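Long-range contacts in ABC transporter, substrate-binding protein (Streptococcus pneumoniae, PDB 5G5Y), which binds short- and long-chain fructooligosaccharides, with a preference for the longer ones, for import by an ABC transporter: residues D137-W145 and N279-V287; A199-L210 and G290-N301. All blocks are in the same frame, centred on the assembly; numbering follows the deposited sequence.

Interaction 1. Residues D137-W145 and N279-V287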
loop_
_atom_site.group_PDB
_atom_site.type_symbol
_atom_site.label_atom_id
_atom_site.label_comp_id
_atom_site.label_asym_id
_atom_site.label_seq_id
_atom_site.Cartn_x
_atom_site.Cartn_y
_atom_site.Cartn_z
ATOM N N ASP A 137 -5.473 -7.601 -3.557
ATOM C CA ASP A 137 -5.949 -8.947 -3.290
ATOM C C ASP A 137 -6.148 -9.789 -4.558
ATOM O O ASP A 137 -7.268 -10.144 -4.915
ATOM C CB ASP A 137 -7.232 -8.928 -2.447
ATOM C CG ASP A 137 -8.421 -8.321 -3.159
ATOM O OD1 ASP A 137 -8.268 -7.317 -3.878
ATOM O OD2 ASP A 137 -9.542 -8.877 -3.001
ATOM N N MET A 138 -5.043 -10.128 -5.206
ATOM C CA MET A 138 -5.064 -10.901 -6.448
ATOM C C MET A 138 -5.623 -12.299 -6.168
ATOM O O MET A 138 -5.377 -12.856 -5.090
ATOM C CB MET A 138 -3.660 -11.036 -7.050
ATOM C CG MET A 138 -3.064 -9.746 -7.493
ATOM S SD MET A 138 -1.399 -9.821 -8.189
ATOM C CE MET A 138 -1.532 -11.066 -9.458
ATOM N N ALA A 139 -6.388 -12.823 -7.131
ATOM C CA ALA A 139 -6.941 -14.192 -7.058
ATOM C C ALA A 139 -5.982 -15.132 -7.791
ATOM O O ALA A 139 -5.470 -14.776 -8.866
ATOM C CB ALA A 139 -8.318 -14.245 -7.664
ATOM N N TRP A 140 -5.735 -16.284 -7.183
ATOM C CA TRP A 140 -4.813 -17.285 -7.688
ATOM C C TRP A 140 -5.554 -18.607 -7.768
ATOM O O TRP A 140 -6.420 -18.898 -6.913
ATOM C CB TRP A 140 -3.644 -17.418 -6.719
ATOM C CG TRP A 140 -2.959 -16.131 -6.433
ATOM C CD1 TRP A 140 -3.244 -15.264 -5.433
ATOM C CD2 TRP A 140 -1.857 -15.573 -7.149
ATOM N NE1 TRP A 140 -2.411 -14.189 -5.500
ATOM C CE2 TRP A 140 -1.540 -14.358 -6.530
ATOM C CE3 TRP A 140 -1.123 -15.978 -8.261
ATOM C CZ2 TRP A 140 -0.506 -13.526 -6.976
ATOM C CZ3 TRP A 140 -0.065 -15.146 -8.705
ATOM C CH2 TRP A 140 0.216 -13.950 -8.070
ATOM N N ILE A 141 -5.228 -19.411 -8.779
ATOM C CA ILE A 141 -5.931 -20.673 -8.998
ATOM C C ILE A 141 -4.924 -21.831 -9.163
ATOM O O ILE A 141 -3.843 -21.625 -9.720
ATOM C CB ILE A 141 -6.890 -20.570 -10.193
ATOM C CG1 ILE A 141 -7.763 -21.831 -10.344
ATOM C CG2 ILE A 141 -6.164 -20.236 -11.480
ATOM C CD1 ILE A 141 -8.920 -21.643 -11.294
ATOM N N ASN A 142 -5.330 -23.022 -8.709
ATOM C CA ASN A 142 -4.534 -24.238 -8.856
ATOM C C ASN A 142 -4.591 -24.838 -10.268
ATOM O O ASN A 142 -5.540 -25.537 -10.662
ATOM C CB ASN A 142 -4.901 -25.273 -7.767
ATOM C CG ASN A 142 -3.832 -26.361 -7.651
ATOM O OD1 ASN A 142 -3.331 -26.801 -8.665
ATOM N ND2 ASN A 142 -3.466 -26.747 -6.448
ATOM N N LYS A 143 -3.568 -24.511 -11.055
ATOM C CA LYS A 143 -3.427 -25.019 -12.419
ATOM C C LYS A 143 -3.128 -26.530 -12.517
ATOM O O LYS A 143 -3.485 -27.113 -13.515
ATOM C CB LYS A 143 -2.315 -24.260 -13.182
ATOM C CG LYS A 143 -2.723 -22.891 -13.713
ATOM C CD LYS A 143 -1.874 -22.438 -14.911
ATOM C CE LYS A 143 -0.388 -22.817 -14.812
ATOM N NZ LYS A 143 0.506 -22.029 -15.717
ATOM N N ASP A 144 -2.472 -27.115 -11.516
ATOM C CA ASP A 144 -2.315 -28.573 -11.410
ATOM C C ASP A 144 -3.693 -29.245 -11.411
ATOM O O ASP A 144 -3.940 -30.157 -12.211
ATOM C CB ASP A 144 -1.607 -29.001 -10.124
ATOM C CG ASP A 144 -0.116 -28.690 -10.107
ATOM O OD1 ASP A 144 0.464 -28.314 -11.141
ATOM O OD2 ASP A 144 0.467 -28.847 -9.012
ATOM N N TRP A 145 -4.589 -28.770 -10.541
ATOM C CA TRP A 145 -5.974 -29.318 -10.473
ATOM C C TRP A 145 -6.763 -29.160 -11.775
ATOM O O TRP A 145 -7.444 -30.093 -12.214
ATOM C CB TRP A 145 -6.748 -28.697 -9.310
ATOM C CG TRP A 145 -6.194 -28.998 -7.967
ATOM C CD1 TRP A 145 -5.050 -29.699 -7.659
ATOM C CD2 TRP A 145 -6.747 -28.587 -6.728
ATOM N NE1 TRP A 145 -4.876 -29.744 -6.323
ATOM C CE2 TRP A 145 -5.902 -29.073 -5.717
ATOM C CE3 TRP A 145 -7.881 -27.860 -6.374
ATOM C CZ2 TRP A 145 -6.149 -28.855 -4.383
ATOM C CZ3 TRP A 145 -8.114 -27.623 -5.043
ATOM C CH2 TRP A 145 -7.267 -28.122 -4.065
ATOM N N ASN A 279 6.332 -21.850 -6.970
ATOM C CA ASN A 279 6.123 -22.988 -7.851
ATOM C C ASN A 279 5.088 -22.640 -8.921
ATOM O O ASN A 279 4.440 -21.580 -8.872
ATOM C CB ASN A 279 5.661 -24.195 -7.033
ATOM C CG ASN A 279 4.414 -23.888 -6.218
ATOM O OD1 ASN A 279 3.376 -23.562 -6.783
ATOM N ND2 ASN A 279 4.521 -23.947 -4.899
ATOM N N GLU A 280 4.908 -23.552 -9.866
ATOM C CA GLU A 280 4.021 -23.345 -10.975
ATOM C C GLU A 280 2.645 -24.015 -10.782
ATOM O O GLU A 280 1.833 -23.981 -11.677
ATOM C CB GLU A 280 4.695 -23.847 -12.254
ATOM C CG GLU A 280 6.096 -23.273 -12.508
ATOM C CD GLU A 280 6.150 -21.743 -12.550
ATOM O OE1 GLU A 280 5.202 -21.111 -13.083
ATOM O OE2 GLU A 280 7.156 -21.172 -12.057
ATOM N N SER A 281 2.378 -24.592 -9.620
ATOM C CA SER A 281 1.058 -25.202 -9.374
ATOM C C SER A 281 -0.079 -24.161 -9.351
ATOM O O SER A 281 -1.208 -24.513 -9.687
ATOM C CB SER A 281 1.044 -25.968 -8.048
ATOM O OG SER A 281 2.069 -26.945 -8.036
ATOM N N TYR A 282 0.245 -22.908 -8.959
ATOM C CA TYR A 282 -0.716 -21.793 -8.903
ATOM C C TYR A 282 -0.338 -20.677 -9.874
ATOM O O TYR A 282 0.869 -20.394 -10.100
ATOM C CB TYR A 282 -0.787 -21.235 -7.483
ATOM C CG TYR A 282 -1.479 -22.160 -6.544
ATOM C CD1 TYR A 282 -0.773 -23.155 -5.874
ATOM C CD2 TYR A 282 -2.859 -22.066 -6.328
ATOM C CE1 TYR A 282 -1.422 -24.034 -5.019
ATOM C CE2 TYR A 282 -3.514 -22.925 -5.450
ATOM C CZ TYR A 282 -2.788 -23.917 -4.803
ATOM O OH TYR A 282 -3.424 -24.804 -3.936
ATOM N N ASP A 283 -1.368 -20.061 -10.464
ATOM C CA ASP A 283 -1.168 -18.925 -11.347
ATOM C C ASP A 283 -2.333 -17.944 -11.163
ATOM O O ASP A 283 -3.278 -18.239 -10.440
ATOM C CB ASP A 283 -1.118 -19.396 -12.801
ATOM C CG ASP A 283 -0.221 -18.529 -13.676
ATOM O OD1 ASP A 283 0.131 -17.390 -13.297
ATOM O OD2 ASP A 283 0.125 -18.994 -14.769
ATOM N N VAL A 284 -2.238 -16.803 -11.836
ATOM C CA VAL A 284 -3.241 -15.742 -11.779
ATOM C C VAL A 284 -4.565 -16.216 -12.385
ATOM O O VAL A 284 -4.601 -16.792 -13.480
ATOM C CB VAL A 284 -2.799 -14.471 -12.527
ATOM C CG1 VAL A 284 -3.826 -13.369 -12.323
ATOM C CG2 VAL A 284 -1.414 -13.991 -12.084
ATOM N N LEU A 285 -5.642 -16.017 -11.638
ATOM C CA LEU A 285 -6.976 -16.247 -12.157
ATOM C C LEU A 285 -7.271 -15.035 -13.043
ATOM O O LEU A 285 -7.328 -13.909 -12.517
ATOM C CB LEU A 285 -7.993 -16.321 -11.010
ATOM C CG LEU A 285 -9.452 -16.560 -11.418
ATOM C CD1 LEU A 285 -9.612 -17.943 -12.011
ATOM C CD2 LEU A 285 -10.401 -16.395 -10.263
ATOM N N PRO A 286 -7.453 -15.235 -14.349
ATOM C CA PRO A 286 -7.772 -14.055 -15.159
ATOM C C PRO A 286 -9.077 -13.365 -14.767
ATOM O O PRO A 286 -9.953 -13.976 -14.140
ATOM C CB PRO A 286 -7.901 -14.611 -16.583
ATOM C CG PRO A 286 -7.343 -16.005 -16.523
ATOM C CD PRO A 286 -7.510 -16.482 -15.136
ATOM N N VAL A 287 -9.209 -12.129 -15.188
ATOM C CA VAL A 287 -10.404 -11.337 -14.910
ATOM C C VAL A 287 -11.618 -12.061 -15.529
ATOM O O VAL A 287 -11.590 -12.457 -16.714
ATOM C CB VAL A 287 -10.253 -9.914 -15.451
ATOM C CG1 VAL A 287 -11.577 -9.141 -15.380
ATOM C CG2 VAL A 287 -9.154 -9.228 -14.667
HETATM O O HOH W 1 -6.536 -12.639 -10.234
HETATM O O HOH W 2 3.236 -22.266 -15.066
#
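Ile141 and Asp283 form the antiparallel hydrogen-bonded pair at the centre of this contact. Ile141 N gives a bond to Asp283 O at 2.8 Å, and Asp283 N answers to Ile141 O. Farther along, Leu285 N bonds to Ala139 O at 3.0 Å. A water donates to both Ala139 O and Leu285 O.

On the face with Asn142 and Tyr282, the Asn142 amide lies over the tyrosine ring, offset toward its rim, with the two planes 54° apart. Tyr282 OH is held by Phe264 O, outside the two segments. On the Ile141 and Asp283 face, Ile141 CD1 meets Leu285 CD1 at 3.8 Å. Lys143 bends at chi3 (-38°), bringing NZ to the anti side of Asp283 OD2 at 3.2 Å in a salt bridge. A water joins the same NZ to Glu280 OE1. At the end of the strand pair, Ser281 OG donates to Asp144 OD2 at 2.7 Å from above the carboxylate plane. Val284 CG2 packs against Trp140 CZ3 and Met138 CE.

Two outer bonds position these groups. Asn142 OD1 accepts from Trp145 N at 3.0 Å, which caps the helix that follows the strand. Trp140 NE1 is fixed by Thr269 O. Strand 264-269 pairs with 138-142 on the side away from 282-284. Strand 282-284 is thus an outermost strand of a four-stranded mixed sheet of this solute-binding protein, in the same lobe as the bound calcium ions.

Interaction 2. Residues A199-L210 and G290-N301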
loop_
_atom_site.group_PDB
_atom_site.type_symbol
_atom_site.label_atom_id
_atom_site.label_comp_id
_atom_site.label_asym_id
_atom_site.label_seq_id
_atom_site.Cartn_x
_atom_site.Cartn_y
_atom_site.Cartn_z
ATOM N N ALA A 199 -15.995 -6.693 -9.039
ATOM C CA ALA A 199 -15.924 -5.936 -10.280
ATOM C C ALA A 199 -16.450 -6.714 -11.497
ATOM O O ALA A 199 -16.873 -6.101 -12.489
ATOM C CB ALA A 199 -14.497 -5.442 -10.526
ATOM N N ALA A 200 -16.503 -8.042 -11.392
ATOM C CA ALA A 200 -17.227 -8.834 -12.386
ATOM C C ALA A 200 -18.683 -8.445 -12.527
ATOM O O ALA A 200 -19.260 -8.709 -13.589
ATOM C CB ALA A 200 -17.075 -10.334 -12.131
ATOM N N PHE A 201 -19.253 -7.772 -11.513
ATOM C CA PHE A 201 -20.659 -7.380 -11.501
ATOM C C PHE A 201 -20.837 -5.925 -11.810
ATOM O O PHE A 201 -21.941 -5.373 -11.705
ATOM C CB PHE A 201 -21.295 -7.797 -10.159
ATOM C CG PHE A 201 -21.222 -9.278 -9.939
ATOM C CD1 PHE A 201 -22.197 -10.106 -10.475
ATOM C CD2 PHE A 201 -20.111 -9.854 -9.332
ATOM C CE1 PHE A 201 -22.072 -11.492 -10.356
ATOM C CE2 PHE A 201 -19.973 -11.227 -9.228
ATOM C CZ PHE A 201 -20.983 -12.046 -9.714
ATOM N N GLY A 202 -19.749 -5.282 -12.228
ATOM C CA GLY A 202 -19.753 -3.869 -12.453
ATOM C C GLY A 202 -19.257 -3.121 -11.236
ATOM O O GLY A 202 -19.636 -3.442 -10.101
ATOM N N ILE A 203 -18.381 -2.132 -11.487
ATOM C CA ILE A 203 -17.907 -1.171 -10.466
ATOM C C ILE A 203 -16.936 -1.767 -9.454
ATOM O O ILE A 203 -15.784 -1.288 -9.304
ATOM C CB ILE A 203 -19.063 -0.443 -9.745
ATOM C CG1 ILE A 203 -19.930 0.249 -10.794
ATOM C CG2 ILE A 203 -18.501 0.582 -8.779
ATOM C CD1 ILE A 203 -21.145 0.981 -10.275
ATOM N N GLY A 204 -17.413 -2.755 -8.711
ATOM C CA GLY A 204 -16.554 -3.485 -7.804
ATOM C C GLY A 204 -16.384 -2.796 -6.467
ATOM O O GLY A 204 -17.255 -2.036 -6.032
ATOM N N ASP A 205 -15.267 -3.083 -5.817
ATOM C CA ASP A 205 -15.059 -2.723 -4.411
ATOM C C ASP A 205 -13.565 -2.589 -4.084
ATOM O O ASP A 205 -12.709 -3.137 -4.773
ATOM C CB ASP A 205 -15.711 -3.783 -3.513
ATOM C CG ASP A 205 -15.862 -3.340 -2.052
ATOM O OD1 ASP A 205 -15.984 -2.101 -1.798
ATOM O OD2 ASP A 205 -15.868 -4.252 -1.150
ATOM N N ASN A 206 -13.253 -1.874 -3.011
ATOM C CA ASN A 206 -11.884 -1.865 -2.499
ATOM C C ASN A 206 -11.933 -1.613 -1.005
ATOM O O ASN A 206 -13.032 -1.432 -0.466
ATOM C CB ASN A 206 -11.023 -0.855 -3.246
ATOM C CG ASN A 206 -11.549 0.562 -3.158
ATOM O OD1 ASN A 206 -12.030 1.010 -2.106
ATOM N ND2 ASN A 206 -11.409 1.308 -4.247
ATOM N N ASP A 207 -10.778 -1.605 -0.347
ATOM C CA ASP A 207 -10.750 -1.505 1.133
ATOM C C ASP A 207 -11.294 -0.189 1.660
ATOM O O ASP A 207 -11.659 -0.134 2.817
ATOM C CB ASP A 207 -9.341 -1.794 1.672
ATOM C CG ASP A 207 -8.970 -3.265 1.582
ATOM O OD1 ASP A 207 -9.882 -4.107 1.340
ATOM O OD2 ASP A 207 -7.773 -3.604 1.757
ATOM N N ASP A 208 -11.322 0.865 0.844
ATOM C CA ASP A 208 -11.970 2.141 1.225
ATOM C C ASP A 208 -13.466 2.199 0.863
ATOM O O ASP A 208 -14.138 3.165 1.197
ATOM C CB ASP A 208 -11.310 3.312 0.509
ATOM C CG ASP A 208 -9.832 3.449 0.841
ATOM O OD1 ASP A 208 -9.466 3.392 2.023
ATOM O OD2 ASP A 208 -9.016 3.606 -0.092
ATOM N N HIS A 209 -13.965 1.180 0.156
ATOM C CA HIS A 209 -15.298 1.184 -0.456
ATOM C C HIS A 209 -15.553 2.466 -1.245
ATOM O O HIS A 209 -16.658 3.013 -1.213
ATOM C CB HIS A 209 -16.399 0.962 0.572
ATOM C CG HIS A 209 -16.163 -0.209 1.467
ATOM N ND1 HIS A 209 -15.995 -1.489 0.987
ATOM C CD2 HIS A 209 -16.037 -0.291 2.811
ATOM C CE1 HIS A 209 -15.723 -2.301 1.994
ATOM N NE2 HIS A 209 -15.763 -1.604 3.110
ATOM N N LEU A 210 -14.519 2.962 -1.908
ATOM C CA LEU A 210 -14.621 4.231 -2.612
ATOM C C LEU A 210 -13.852 4.204 -3.922
ATOM O O LEU A 210 -12.631 4.013 -3.925
ATOM C CB LEU A 210 -14.101 5.347 -1.725
ATOM C CG LEU A 210 -14.522 6.751 -2.095
ATOM C CD1 LEU A 210 -15.958 7.007 -1.663
ATOM C CD2 LEU A 210 -13.598 7.743 -1.394
ATOM N N GLY A 290 -18.777 -11.206 -15.642
ATOM C CA GLY A 290 -19.944 -11.498 -14.840
ATOM C C GLY A 290 -21.123 -11.862 -15.718
ATOM O O GLY A 290 -20.983 -11.996 -16.949
ATOM N N PRO A 291 -22.308 -11.984 -15.112
ATOM C CA PRO A 291 -23.553 -12.294 -15.883
ATOM C C PRO A 291 -23.824 -11.362 -17.065
ATOM O O PRO A 291 -24.379 -11.810 -18.073
ATOM C CB PRO A 291 -24.652 -12.184 -14.827
ATOM C CG PRO A 291 -23.953 -12.614 -13.563
ATOM C CD PRO A 291 -22.554 -12.019 -13.663
ATOM N N SER A 292 -23.369 -10.105 -16.974
ATOM C CA SER A 292 -23.491 -9.131 -18.080
ATOM C C SER A 292 -22.664 -9.479 -19.324
ATOM O O SER A 292 -22.863 -8.886 -20.379
ATOM C CB SER A 292 -23.014 -7.757 -17.612
ATOM O OG SER A 292 -21.593 -7.785 -17.439
ATOM N N GLY A 293 -21.689 -10.380 -19.185
ATOM C CA GLY A 293 -20.707 -10.610 -20.217
ATOM C C GLY A 293 -19.500 -9.659 -20.159
ATOM O O GLY A 293 -18.564 -9.797 -20.964
ATOM N N GLN A 294 -19.485 -8.714 -19.223
ATOM C CA GLN A 294 -18.445 -7.660 -19.216
ATOM C C GLN A 294 -17.441 -7.851 -18.068
ATOM O O GLN A 294 -17.757 -8.439 -17.029
ATOM C CB GLN A 294 -19.089 -6.276 -19.127
ATOM C CG GLN A 294 -20.246 -6.018 -20.105
ATOM C CD GLN A 294 -19.916 -6.438 -21.521
ATOM O OE1 GLN A 294 -18.903 -6.018 -22.076
ATOM N NE2 GLN A 294 -20.716 -7.342 -22.076
ATOM N N LYS A 295 -16.244 -7.304 -18.270
ATOM C CA LYS A 295 -15.110 -7.460 -17.365
ATOM C C LYS A 295 -14.675 -6.093 -16.845
ATOM O O LYS A 295 -14.742 -5.075 -17.573
ATOM C CB LYS A 295 -13.927 -8.074 -18.083
ATOM C CG LYS A 295 -14.119 -9.513 -18.499
ATOM C CD LYS A 295 -12.925 -9.925 -19.308
ATOM C CE LYS A 295 -13.088 -11.262 -19.973
ATOM N NZ LYS A 295 -11.768 -11.681 -20.532
ATOM N N HIS A 296 -14.245 -6.077 -15.601
ATOM C CA HIS A 296 -13.830 -4.827 -14.941
ATOM C C HIS A 296 -12.897 -5.166 -13.800
ATOM O O HIS A 296 -13.032 -6.208 -13.158
ATOM C CB HIS A 296 -15.044 -4.039 -14.413
ATOM C CG HIS A 296 -14.710 -2.675 -13.913
ATOM N ND1 HIS A 296 -14.243 -1.690 -14.749
ATOM C CD2 HIS A 296 -14.749 -2.129 -12.666
ATOM C CE1 HIS A 296 -14.055 -0.575 -14.063
ATOM N NE2 HIS A 296 -14.319 -0.826 -12.784
ATOM N N VAL A 297 -11.932 -4.284 -13.562
ATOM C CA VAL A 297 -11.130 -4.264 -12.348
ATOM C C VAL A 297 -11.295 -2.906 -11.677
ATOM O O VAL A 297 -11.045 -1.858 -12.313
ATOM C CB VAL A 297 -9.645 -4.499 -12.662
ATOM C CG1 VAL A 297 -8.795 -4.408 -11.413
ATOM C CG2 VAL A 297 -9.471 -5.880 -13.290
ATOM N N ALA A 298 -11.676 -2.936 -10.400
ATOM C CA ALA A 298 -11.789 -1.721 -9.595
ATOM C C ALA A 298 -10.371 -1.383 -9.130
ATOM O O ALA A 298 -9.587 -2.264 -8.709
ATOM C CB ALA A 298 -12.678 -1.941 -8.427
ATOM N N ARG A 299 -10.010 -0.114 -9.259
ATOM C CA ARG A 299 -8.716 0.330 -8.751
ATOM C C ARG A 299 -8.807 0.542 -7.250
ATOM O O ARG A 299 -9.808 1.097 -6.737
ATOM C CB ARG A 299 -8.324 1.611 -9.422
ATOM C CG ARG A 299 -8.078 1.421 -10.875
ATOM C CD ARG A 299 -7.830 2.744 -11.578
ATOM N NE ARG A 299 -6.580 3.336 -11.148
ATOM C CZ ARG A 299 -6.087 4.497 -11.576
ATOM N NH1 ARG A 299 -6.717 5.287 -12.462
ATOM N NH2 ARG A 299 -4.911 4.893 -11.092
ATOM N N THR A 300 -7.793 0.087 -6.532
ATOM C CA THR A 300 -7.649 0.501 -5.124
ATOM C C THR A 300 -7.235 1.981 -5.119
ATOM O O THR A 300 -6.935 2.547 -6.186
ATOM C CB THR A 300 -6.512 -0.238 -4.349
ATOM O OG1 THR A 300 -5.230 0.203 -4.832
ATOM C CG2 THR A 300 -6.648 -1.734 -4.470
ATOM N N ASN A 301 -7.186 2.563 -3.910
ATOM C CA ASN A 301 -6.642 3.891 -3.724
ATOM C C ASN A 301 -5.226 3.878 -3.131
ATOM O O ASN A 301 -4.711 4.909 -2.723
ATOM C CB ASN A 301 -7.608 4.756 -2.920
ATOM C CG ASN A 301 -8.989 4.785 -3.533
ATOM O OD1 ASN A 301 -9.126 5.029 -4.744
ATOM N ND2 ASN A 301 -10.002 4.486 -2.752
HETATM O O HOH W 3 -17.819 -6.268 -15.104
HETATM O O HOH W 4 -22.488 -8.905 -14.466
HETATM O O HOH W 5 -20.997 -6.748 -15.015
HETATM O O HOH W 6 -14.539 0.968 -10.369
HETATM O O HOH W 7 -8.298 1.226 -1.624
#
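The His296 ring meets the 199-210 segment at its edge. Ile203 O lies there in the ring plane, 3.6 Å from His296 CD2. A water in the same plane joins His296 NE2 to Ile203 O. The imidazole is placed by chi1 of -172°, with CG trans to the backbone N, and Ala199 CB lies obliquely to the ring. The Phe201 ring is also approached obliquely, by Pro291 CD, 3.4 Å from Phe201 CE1.

Both segments are largely irregular loops of a solute-binding protein domain. Each contains a type I beta turn, Asn206 to His209 and Gly290 to Gly293. Ala199 CB sits against His296 O, and Ala298 CB reaches Ile203 O. Ala200 O receives a CA-H...O contact from Gly290 CA and a bond from a water that also touches Ser292 OG. Ile203 lies close to Asp219 and Asn224, ligands of the second calcium ion.

Two asparagine amides fasten the other end. Asn206 and Asn301 cross at about a right angle, with their amide planes 74° apart. Asn206 ND2 donates in its amide plane to Arg299 O at 3.0 Å, on a lone pair of that carbonyl. It also bonds to Leu210 O within its own segment, while Asn206 OD1 accepts from Leu210 N. Asn301 OD1 is taken by Tyr422 N, which helps to fix the amide's rotation. A water connects Asp208 OD2 with Asn301 N. The Asp208 carboxylate and the Asn301 amide are only 8° from coplanar. Asn301 ND2 reaches the anti lone pair of Asp208 OD2 at 3.0 Å, and its second bond goes to Leu210 O at 2.9 Å.

From the N terminus, the chain first passes strand 138-142 and the start of helix 143-148. It then runs through helix 157-169 and strand 181-183 to loop 199-210. Strand 282-284 returns to 138-142 and closes the loop of interaction 1, with 133 residues between its segments. A few residues later, 290-301 meets 199-210 and closes interaction 2, which spans 79 residues. The segments alternate, so the two loops cross. Interaction 1 ties one outer strand, 282-284, to its sheet. Interaction 2 ties the loops that lead to strands 210-212 and 305-306. Their centres are about 19 Å apart, yet they touch where Val287 packs on Lys295 and Val297.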